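Local coordinates for protein citrate lyase, subunit 1 (Methanosaeta concilii, PDB 6HXI) that probably converts citrate, ATP and coenzyme A into acetyl-CoA and oxaloacetate, as one subunit of ATP citrate lyase, at residues A287-D292 with H408-V413; H316-I321 with K353-A358; D323-S328 with N332-L337. One frame throughout, in Å; residues are numbered along the deposited sequence.

Contact 1: A287-D292 with H408-V413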
loop_
_atom_site.group_PDB
_atom_site.type_symbol
_atom_site.label_atom_id
_atom_site.label_comp_id
_atom_site.label_asym_id
_atom_site.label_seq_id
_atom_site.Cartn_x
_atom_site.Cartn_y
_atom_site.Cartn_z
ATOM N N ALA C 287 41.687 -16.668 47.967
ATOM C CA ALA C 287 43.146 -16.547 48.071
ATOM C C ALA C 287 43.584 -16.659 49.548
ATOM O O ALA C 287 44.562 -17.341 49.831
ATOM C CB ALA C 287 43.610 -15.222 47.479
ATOM N N ASP C 288 42.823 -16.032 50.485
ATOM C CA ASP C 288 43.078 -16.091 51.930
ATOM C C ASP C 288 43.055 -17.539 52.408
ATOM O O ASP C 288 43.969 -17.949 53.122
ATOM C CB ASP C 288 42.059 -15.252 52.736
ATOM C CG ASP C 288 42.139 -13.727 52.567
ATOM O OD1 ASP C 288 43.031 -13.252 51.828
ATOM O OD2 ASP C 288 41.288 -13.011 53.162
ATOM N N THR C 289 42.030 -18.316 51.983
ATOM C CA THR C 289 41.847 -19.729 52.352
ATOM C C THR C 289 42.976 -20.601 51.808
ATOM O O THR C 289 43.475 -21.437 52.546
ATOM C CB THR C 289 40.443 -20.227 51.950
ATOM O OG1 THR C 289 39.473 -19.272 52.379
ATOM C CG2 THR C 289 40.103 -21.575 52.550
ATOM N N ILE C 290 43.390 -20.398 50.537
ATOM C CA ILE C 290 44.495 -21.165 49.925
ATOM C C ILE C 290 45.805 -20.926 50.711
ATOM O O ILE C 290 46.486 -21.894 51.018
ATOM C CB ILE C 290 44.641 -20.907 48.390
ATOM C CG1 ILE C 290 43.327 -21.216 47.628
ATOM C CG2 ILE C 290 45.812 -21.713 47.801
ATOM C CD1 ILE C 290 43.163 -20.492 46.246
ATOM N N CYS C 291 46.118 -19.649 51.067
ATOM C CA CYS C 291 47.281 -19.257 51.883
ATOM C C CYS C 291 47.173 -19.818 53.291
ATOM O O CYS C 291 48.190 -20.242 53.859
ATOM C CB CYS C 291 47.444 -17.744 51.918
ATOM S SG CYS C 291 47.847 -17.004 50.318
ATOM N N ASP C 292 45.947 -19.802 53.867
ATOM C CA ASP C 292 45.670 -20.341 55.205
ATOM C C ASP C 292 45.903 -21.844 55.282
ATOM O O ASP C 292 46.249 -22.324 56.354
ATOM C CB ASP C 292 44.265 -19.973 55.720
ATOM C CG ASP C 292 44.192 -18.637 56.444
ATOM O OD1 ASP C 292 44.933 -18.457 57.452
ATOM O OD2 ASP C 292 43.352 -17.796 56.047
ATOM N N HIS C 408 29.173 -24.159 51.748
ATOM C CA HIS C 408 29.841 -22.960 52.243
ATOM C C HIS C 408 30.789 -22.453 51.138
ATOM O O HIS C 408 31.465 -23.253 50.493
ATOM C CB HIS C 408 30.559 -23.275 53.572
ATOM C CG HIS C 408 31.499 -22.216 54.050
ATOM N ND1 HIS C 408 31.139 -20.875 54.064
ATOM C CD2 HIS C 408 32.758 -22.337 54.532
ATOM C CE1 HIS C 408 32.195 -20.223 54.529
ATOM N NE2 HIS C 408 33.188 -21.063 54.844
ATOM N N MET C 409 30.775 -21.148 50.877
ATOM C CA MET C 409 31.526 -20.511 49.776
ATOM C C MET C 409 32.924 -21.091 49.508
ATOM O O MET C 409 33.213 -21.514 48.387
ATOM C CB MET C 409 31.616 -18.987 49.950
ATOM C CG MET C 409 32.108 -18.277 48.698
ATOM S SD MET C 409 32.305 -16.501 48.906
ATOM C CE MET C 409 33.887 -16.423 49.699
ATOM N N THR C 410 33.761 -21.146 50.539
ATOM C CA THR C 410 35.150 -21.559 50.393
ATOM C C THR C 410 35.407 -23.054 50.703
ATOM O O THR C 410 36.575 -23.446 50.821
ATOM C CB THR C 410 36.030 -20.600 51.214
ATOM O OG1 THR C 410 37.395 -20.854 50.909
ATOM C CG2 THR C 410 35.781 -20.685 52.716
ATOM N N ARG C 411 34.337 -23.885 50.766
ATOM C CA ARG C 411 34.458 -25.312 51.060
ATOM C C ARG C 411 35.144 -26.116 49.937
ATOM O O ARG C 411 35.713 -27.173 50.216
ATOM C CB ARG C 411 33.101 -25.921 51.438
ATOM C CG ARG C 411 33.187 -27.017 52.503
ATOM C CD ARG C 411 31.884 -27.792 52.638
ATOM N NE ARG C 411 30.802 -26.998 53.237
ATOM C CZ ARG C 411 29.510 -27.323 53.194
ATOM N NH1 ARG C 411 29.118 -28.428 52.569
ATOM N NH2 ARG C 411 28.604 -26.544 53.769
ATOM N N ILE C 412 35.118 -25.605 48.679
ATOM C CA ILE C 412 35.762 -26.279 47.537
ATOM C C ILE C 412 37.301 -26.189 47.608
ATOM O O ILE C 412 37.982 -26.965 46.938
ATOM C CB ILE C 412 35.210 -25.855 46.147
ATOM C CG1 ILE C 412 35.304 -24.316 45.907
ATOM C CG2 ILE C 412 33.786 -26.393 45.935
ATOM C CD1 ILE C 412 35.583 -23.930 44.453
ATOM N N VAL C 413 37.839 -25.254 48.422
ATOM C CA VAL C 413 39.284 -25.085 48.603
ATOM C C VAL C 413 39.874 -26.289 49.377
ATOM O O VAL C 413 40.706 -26.980 48.784
ATOM C CB VAL C 413 39.691 -23.703 49.189
ATOM C CG1 VAL C 413 41.187 -23.637 49.490
ATOM C CG2 VAL C 413 39.290 -22.582 48.242
#

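Contact 2: H316-I321 with K353-A358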
loop_
_atom_site.group_PDB
_atom_site.type_symbol
_atom_site.label_atom_id
_atom_site.label_comp_id
_atom_site.label_asym_id
_atom_site.label_seq_id
_atom_site.Cartn_x
_atom_site.Cartn_y
_atom_site.Cartn_z
ATOM N N HIS C 316 36.545 -15.843 26.448
ATOM C CA HIS C 316 37.930 -15.405 26.209
ATOM C C HIS C 316 38.790 -15.445 27.453
ATOM O O HIS C 316 39.954 -15.817 27.366
ATOM C CB HIS C 316 37.982 -14.031 25.540
ATOM C CG HIS C 316 37.484 -14.055 24.132
ATOM N ND1 HIS C 316 36.408 -13.273 23.732
ATOM C CD2 HIS C 316 37.902 -14.793 23.079
ATOM C CE1 HIS C 316 36.219 -13.549 22.451
ATOM N NE2 HIS C 316 37.093 -14.456 22.013
ATOM N N TYR C 317 38.203 -15.100 28.614
ATOM C CA TYR C 317 38.841 -15.136 29.919
ATOM C C TYR C 317 39.188 -16.581 30.294
ATOM O O TYR C 317 40.319 -16.842 30.702
ATOM C CB TYR C 317 37.904 -14.521 30.966
ATOM C CG TYR C 317 38.536 -14.324 32.327
ATOM C CD1 TYR C 317 39.226 -13.153 32.636
ATOM C CD2 TYR C 317 38.415 -15.291 33.318
ATOM C CE1 TYR C 317 39.794 -12.960 33.895
ATOM C CE2 TYR C 317 38.968 -15.103 34.583
ATOM C CZ TYR C 317 39.673 -13.945 34.864
ATOM O OH TYR C 317 40.229 -13.775 36.109
ATOM N N THR C 318 38.212 -17.508 30.173
ATOM C CA THR C 318 38.371 -18.928 30.500
ATOM C C THR C 318 39.399 -19.569 29.572
ATOM O O THR C 318 40.182 -20.399 30.033
ATOM C CB THR C 318 37.005 -19.674 30.514
ATOM O OG1 THR C 318 36.059 -18.957 31.307
ATOM C CG2 THR C 318 37.110 -21.105 31.058
ATOM N N CYS C 319 39.413 -19.168 28.281
ATOM C CA CYS C 319 40.366 -19.650 27.270
ATOM C C CYS C 319 41.786 -19.263 27.668
ATOM O O CYS C 319 42.703 -20.063 27.495
ATOM C CB CYS C 319 40.020 -19.099 25.887
ATOM S SG CYS C 319 38.716 -20.013 25.023
ATOM N N THR C 320 41.954 -18.033 28.210
ATOM C CA THR C 320 43.239 -17.500 28.674
ATOM C C THR C 320 43.781 -18.307 29.859
ATOM O O THR C 320 44.948 -18.697 29.832
ATOM C CB THR C 320 43.128 -16.001 28.991
ATOM O OG1 THR C 320 42.504 -15.345 27.899
ATOM C CG2 THR C 320 44.479 -15.354 29.252
ATOM N N ILE C 321 42.933 -18.542 30.893
ATOM C CA ILE C 321 43.291 -19.314 32.092
ATOM C C ILE C 321 43.652 -20.743 31.694
ATOM O O ILE C 321 44.713 -21.227 32.099
ATOM C CB ILE C 321 42.199 -19.242 33.208
ATOM C CG1 ILE C 321 42.178 -17.829 33.855
ATOM C CG2 ILE C 321 42.392 -20.360 34.275
ATOM C CD1 ILE C 321 41.079 -17.575 34.830
ATOM N N LYS C 353 28.046 -20.404 30.506
ATOM C CA LYS C 353 27.964 -20.846 29.112
ATOM C C LYS C 353 29.308 -20.584 28.420
ATOM O O LYS C 353 29.750 -21.427 27.649
ATOM C CB LYS C 353 26.812 -20.166 28.346
ATOM C CG LYS C 353 26.737 -20.577 26.881
ATOM C CD LYS C 353 25.370 -20.387 26.277
ATOM C CE LYS C 353 25.187 -21.259 25.053
ATOM N NZ LYS C 353 25.778 -20.657 23.831
ATOM N N GLY C 354 29.945 -19.442 28.738
ATOM C CA GLY C 354 31.264 -19.054 28.235
ATOM C C GLY C 354 32.368 -19.963 28.768
ATOM O O GLY C 354 33.254 -20.383 28.016
ATOM N N VAL C 355 32.288 -20.295 30.075
ATOM C CA VAL C 355 33.210 -21.192 30.796
ATOM C C VAL C 355 33.114 -22.616 30.194
ATOM O O VAL C 355 34.144 -23.223 29.905
ATOM C CB VAL C 355 32.945 -21.177 32.335
ATOM C CG1 VAL C 355 33.781 -22.236 33.063
ATOM C CG2 VAL C 355 33.171 -19.784 32.934
ATOM N N VAL C 356 31.884 -23.133 30.003
ATOM C CA VAL C 356 31.621 -24.455 29.415
ATOM C C VAL C 356 32.196 -24.527 27.992
ATOM O O VAL C 356 32.885 -25.492 27.688
ATOM C CB VAL C 356 30.116 -24.878 29.513
ATOM C CG1 VAL C 356 29.785 -26.064 28.605
ATOM C CG2 VAL C 356 29.734 -25.201 30.958
ATOM N N MET C 357 31.969 -23.485 27.155
ATOM C CA MET C 357 32.482 -23.402 25.774
ATOM C C MET C 357 34.010 -23.503 25.680
ATOM O O MET C 357 34.528 -24.184 24.787
ATOM C CB MET C 357 31.993 -22.130 25.084
ATOM C CG MET C 357 30.570 -22.233 24.620
ATOM S SD MET C 357 29.928 -20.690 23.966
ATOM C CE MET C 357 28.946 -21.368 22.587
ATOM N N ALA C 358 34.722 -22.834 26.616
ATOM C CA ALA C 358 36.180 -22.875 26.670
ATOM C C ALA C 358 36.659 -24.252 27.120
ATOM O O ALA C 358 37.554 -24.799 26.475
ATOM C CB ALA C 358 36.709 -21.799 27.590
#

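Contact 3: D323-S328 with N332-L337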
loop_
_atom_site.group_PDB
_atom_site.type_symbol
_atom_site.label_atom_id
_atom_site.label_comp_id
_atom_site.label_asym_id
_atom_site.label_seq_id
_atom_site.Cartn_x
_atom_site.Cartn_y
_atom_site.Cartn_z
ATOM N N ASP C 323 44.604 -21.893 28.710
ATOM C CA ASP C 323 45.836 -21.852 27.918
ATOM C C ASP C 323 47.059 -21.951 28.810
ATOM O O ASP C 323 47.845 -22.875 28.644
ATOM C CB ASP C 323 45.913 -20.577 27.045
ATOM C CG ASP C 323 47.169 -20.467 26.193
ATOM O OD1 ASP C 323 47.706 -21.523 25.781
ATOM O OD2 ASP C 323 47.611 -19.332 25.932
ATOM N N LEU C 324 47.190 -21.018 29.772
ATOM C CA LEU C 324 48.297 -20.903 30.726
ATOM C C LEU C 324 48.480 -22.134 31.623
ATOM O O LEU C 324 49.605 -22.449 32.009
ATOM C CB LEU C 324 48.106 -19.653 31.592
ATOM C CG LEU C 324 48.282 -18.302 30.905
ATOM C CD1 LEU C 324 47.496 -17.222 31.642
ATOM C CD2 LEU C 324 49.752 -17.928 30.801
ATOM N N MET C 325 47.370 -22.806 31.954
ATOM C CA MET C 325 47.265 -24.000 32.791
ATOM C C MET C 325 47.671 -25.305 32.055
ATOM O O MET C 325 47.956 -26.310 32.711
ATOM C CB MET C 325 45.802 -24.114 33.230
ATOM C CG MET C 325 45.591 -24.877 34.486
ATOM S SD MET C 325 43.877 -24.742 35.042
ATOM C CE MET C 325 43.973 -25.775 36.492
ATOM N N THR C 326 47.655 -25.299 30.711
ATOM C CA THR C 326 47.907 -26.481 29.878
ATOM C C THR C 326 49.257 -26.443 29.126
ATOM O O THR C 326 49.524 -27.305 28.277
ATOM C CB THR C 326 46.727 -26.710 28.928
ATOM O OG1 THR C 326 46.570 -25.572 28.080
ATOM C CG2 THR C 326 45.418 -27.030 29.667
ATOM N N ARG C 327 50.112 -25.463 29.457
ATOM C CA ARG C 327 51.429 -25.314 28.859
ATOM C C ARG C 327 52.389 -26.358 29.435
ATOM O O ARG C 327 53.021 -27.091 28.674
ATOM C CB ARG C 327 51.948 -23.884 29.058
ATOM C CG ARG C 327 51.227 -22.893 28.155
ATOM C CD ARG C 327 51.433 -21.452 28.562
ATOM N NE ARG C 327 50.658 -20.554 27.705
ATOM C CZ ARG C 327 50.971 -19.286 27.454
ATOM N NH1 ARG C 327 52.064 -18.745 27.981
ATOM N NH2 ARG C 327 50.199 -18.553 26.662
ATOM N N SER C 328 52.437 -26.467 30.776
ATOM C CA SER C 328 53.283 -27.407 31.508
ATOM C C SER C 328 52.475 -28.575 32.080
ATOM O O SER C 328 51.343 -28.387 32.531
ATOM C CB SER C 328 54.002 -26.680 32.639
ATOM O OG SER C 328 54.980 -27.492 33.271
ATOM N N ASN C 332 50.707 -34.832 40.302
ATOM C CA ASN C 332 49.667 -34.512 41.314
ATOM C C ASN C 332 48.502 -33.815 40.571
ATOM O O ASN C 332 47.452 -33.551 41.162
ATOM C CB ASN C 332 50.140 -33.601 42.496
ATOM C CG ASN C 332 51.495 -33.836 43.136
ATOM O OD1 ASN C 332 52.059 -32.917 43.749
ATOM N ND2 ASN C 332 52.046 -35.046 43.042
ATOM N N GLY C 333 48.716 -33.539 39.280
ATOM C CA GLY C 333 47.784 -32.841 38.408
ATOM C C GLY C 333 47.771 -31.358 38.699
ATOM O O GLY C 333 48.734 -30.810 39.245
ATOM N N LYS C 334 46.670 -30.705 38.330
ATOM C CA LYS C 334 46.414 -29.286 38.560
ATOM C C LYS C 334 44.954 -29.128 38.958
ATOM O O LYS C 334 44.124 -29.927 38.537
ATOM C CB LYS C 334 46.746 -28.442 37.318
ATOM C CG LYS C 334 48.224 -28.120 37.215
ATOM C CD LYS C 334 48.595 -27.441 35.922
ATOM C CE LYS C 334 50.074 -27.138 35.920
ATOM N NZ LYS C 334 50.542 -26.658 34.600
ATOM N N VAL C 335 44.639 -28.132 39.785
ATOM C CA VAL C 335 43.262 -27.882 40.223
ATOM C C VAL C 335 42.721 -26.527 39.711
ATOM O O VAL C 335 43.419 -25.511 39.802
ATOM C CB VAL C 335 43.138 -28.040 41.761
ATOM C CG1 VAL C 335 41.780 -27.586 42.252
ATOM C CG2 VAL C 335 43.397 -29.480 42.196
ATOM N N LEU C 336 41.480 -26.530 39.146
ATOM C CA LEU C 336 40.753 -25.337 38.679
ATOM C C LEU C 336 39.558 -25.059 39.606
ATOM O O LEU C 336 38.611 -25.844 39.641
ATOM C CB LEU C 336 40.298 -25.426 37.201
ATOM C CG LEU C 336 39.500 -24.207 36.616
ATOM C CD1 LEU C 336 40.247 -22.844 36.794
ATOM C CD2 LEU C 336 39.141 -24.429 35.152
ATOM N N LEU C 337 39.621 -23.929 40.345
ATOM C CA LEU C 337 38.577 -23.524 41.284
ATOM C C LEU C 337 37.707 -22.419 40.708
ATOM O O LEU C 337 38.118 -21.261 40.657
ATOM C CB LEU C 337 39.177 -23.122 42.647
ATOM C CG LEU C 337 40.062 -24.171 43.344
ATOM C CD1 LEU C 337 40.850 -23.545 44.464
ATOM C CD2 LEU C 337 39.237 -25.322 43.892
#

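Contact 1: A287-D292 with H408-V413
Thr289 and Ile290, near the C-terminal end of helix 280-292, meet Thr410 and Val413, which lie where the chain turns into the short helix 412-417. One residue earlier, Asp288 faces elsewhere: its carboxylate takes the backbone N-H groups of Gly261 and Cys263 in the neighbouring succinyl-CoA ligase-type alpha chain, so the helix lies at a subunit boundary. Thr289 then points across to the other segment, its side chain tip to tip with that of Thr410. Thr410 OG1, swung anti to its own backbone N (chi1 -171°), donates a hydrogen bond of 3.0 Å to Thr289 OG1. That acceptor is also bonded to the carbonyl O of Ile285, one helical turn back. The methyl CG2 of Thr289 lies against Thr410 OG1 as well, and 3.8 Å from Val413 CG1. Ile290 comes next, its side chain crossing that of Val413 at about a right angle, with CG1 of Ile290 3.7 Å from CG1 of Val413. One valine methyl thus touches both helix residues, while Tyr286 and Leu293 also pack on this valine. The contact joins helix 280-292 to the turn and the start of helix 412-417 in the citrate-binding domain. Its chemistry is split: buried hydroxyls linked to each other and, through Thr289, to Ile285 O, beside apolar packing of Val413 CG1 on a methyl and a methylene.

Contact 2: H316-I321 with K353-A358
Thr318 meets Val355 and Ala358 between two neighbouring helices of the alpha/beta citrate-binding domain, 311-325 and 348-361, each connected to the parallel strand 334-338 that lies between them in sequence. The segment axes approach to 8.2 Å and cross at -40°, an approach filled by Thr318, Cys319, Val355 and Ala358. Thr318 enters this gap with both branches. CG2 is anti to the backbone N and rests 3.6 Å from Ala358 CB. OG1, anti to the carbonyl carbon at chi1 -50°, sits beside the backbone N and 3.4 Å from Val355 CG2, while it is hydrogen-bonded to Thr314 O one turn back in its own helix. Replaced by an alanine here, the residue would probably leave a gap against Ala358 and Val355, and Thr314 O would lose its hydroxyl partner. Val355 offers its side chain at about a right angle to that of the threonine, with Met276 touching both. Thr320, in contrast, packs on Phe250 and Ile251 of helix 246-256. Its OG1 turns back onto His316 O at 2.6 Å, and Thr320 N reaches the same oxygen from the opposite face of the carbonyl plane. Alongside Thr318, Cys319 completes the seam: its sulfur lies beside its own backbone N, with SG 3.7 Å from Ala358 CB.

Contact 3: D323-S328 with N332-L337
Lys334 and Met325 reach past each other where helix 311-325 ends and the chain, after a short loop, enters strand 334-338, the helix-to-strand half of a parallel alpha/beta unit. Lys334 lies on the strand and points toward the helix end. Its CB is 3.9 Å from Met325 CE, the methyl that comes the other way. At chi1 -82° CG is anti to the carbonyl carbon, and from there the chain is fully extended, running toward the helix end. CD passes 3.5 Å from the carbonyl oxygen of Met325, and CE lies beside both this oxygen and that of Ser328. NZ at the tip donates to the two of them, with Lys334 NZ 2.8 Å from Ser328 O and 3.2 Å from Met325 O. Both bonds arrive from above the carbonyl planes, 41° out for Ser328 and 49° out for Met325. The methionine is equally stretched: its CE stands 3.4 Å from Val335 O and 3.8 Å from Leu336 CB, while Trp274 and Ile371 of the two flanking strands also touch the side chain. On the far side of the helix end, Arg327 NH2 forms a salt bridge of 2.8 Å with Asp323 OD2 and another with Glu247, and Leu324 CD2 covers one face of the guanidinium group. Backbone bonds to Glu372 and to Arg272 and Trp274 hold the strand between its two neighbours. A buried ammonium group is thus matched with main-chain oxygens of the helix end and the loop after it, where the negative end of the helix dipole would probably favour its positive charge.

How the contacts relate
Strand 334-338 stands between the other two contacts, and its successive leucines serve opposite faces of the parallel sheet. Leu336 CD1 packs 4.1 Å from Ile321 CG2 of contact 2, whereas Leu337 CD1 lies 4.2 Å from Ile290 CD1 of contact 1. Contacts 2 and 3 share helix 311-325, with centres 14 Å apart; contacts 1 and 2, layered on the two sides of the sheet, do not touch: their centres are 22 Å apart, nearest atoms about 12 Å. Along the chain, contact 3 is nested within contact 2, and that within contact 1. Contacts 1 and 2 lie beyond direct contact with bound citrate, which is about 11 Å from the side chain of Val355 and about 14 Å from that of Thr410.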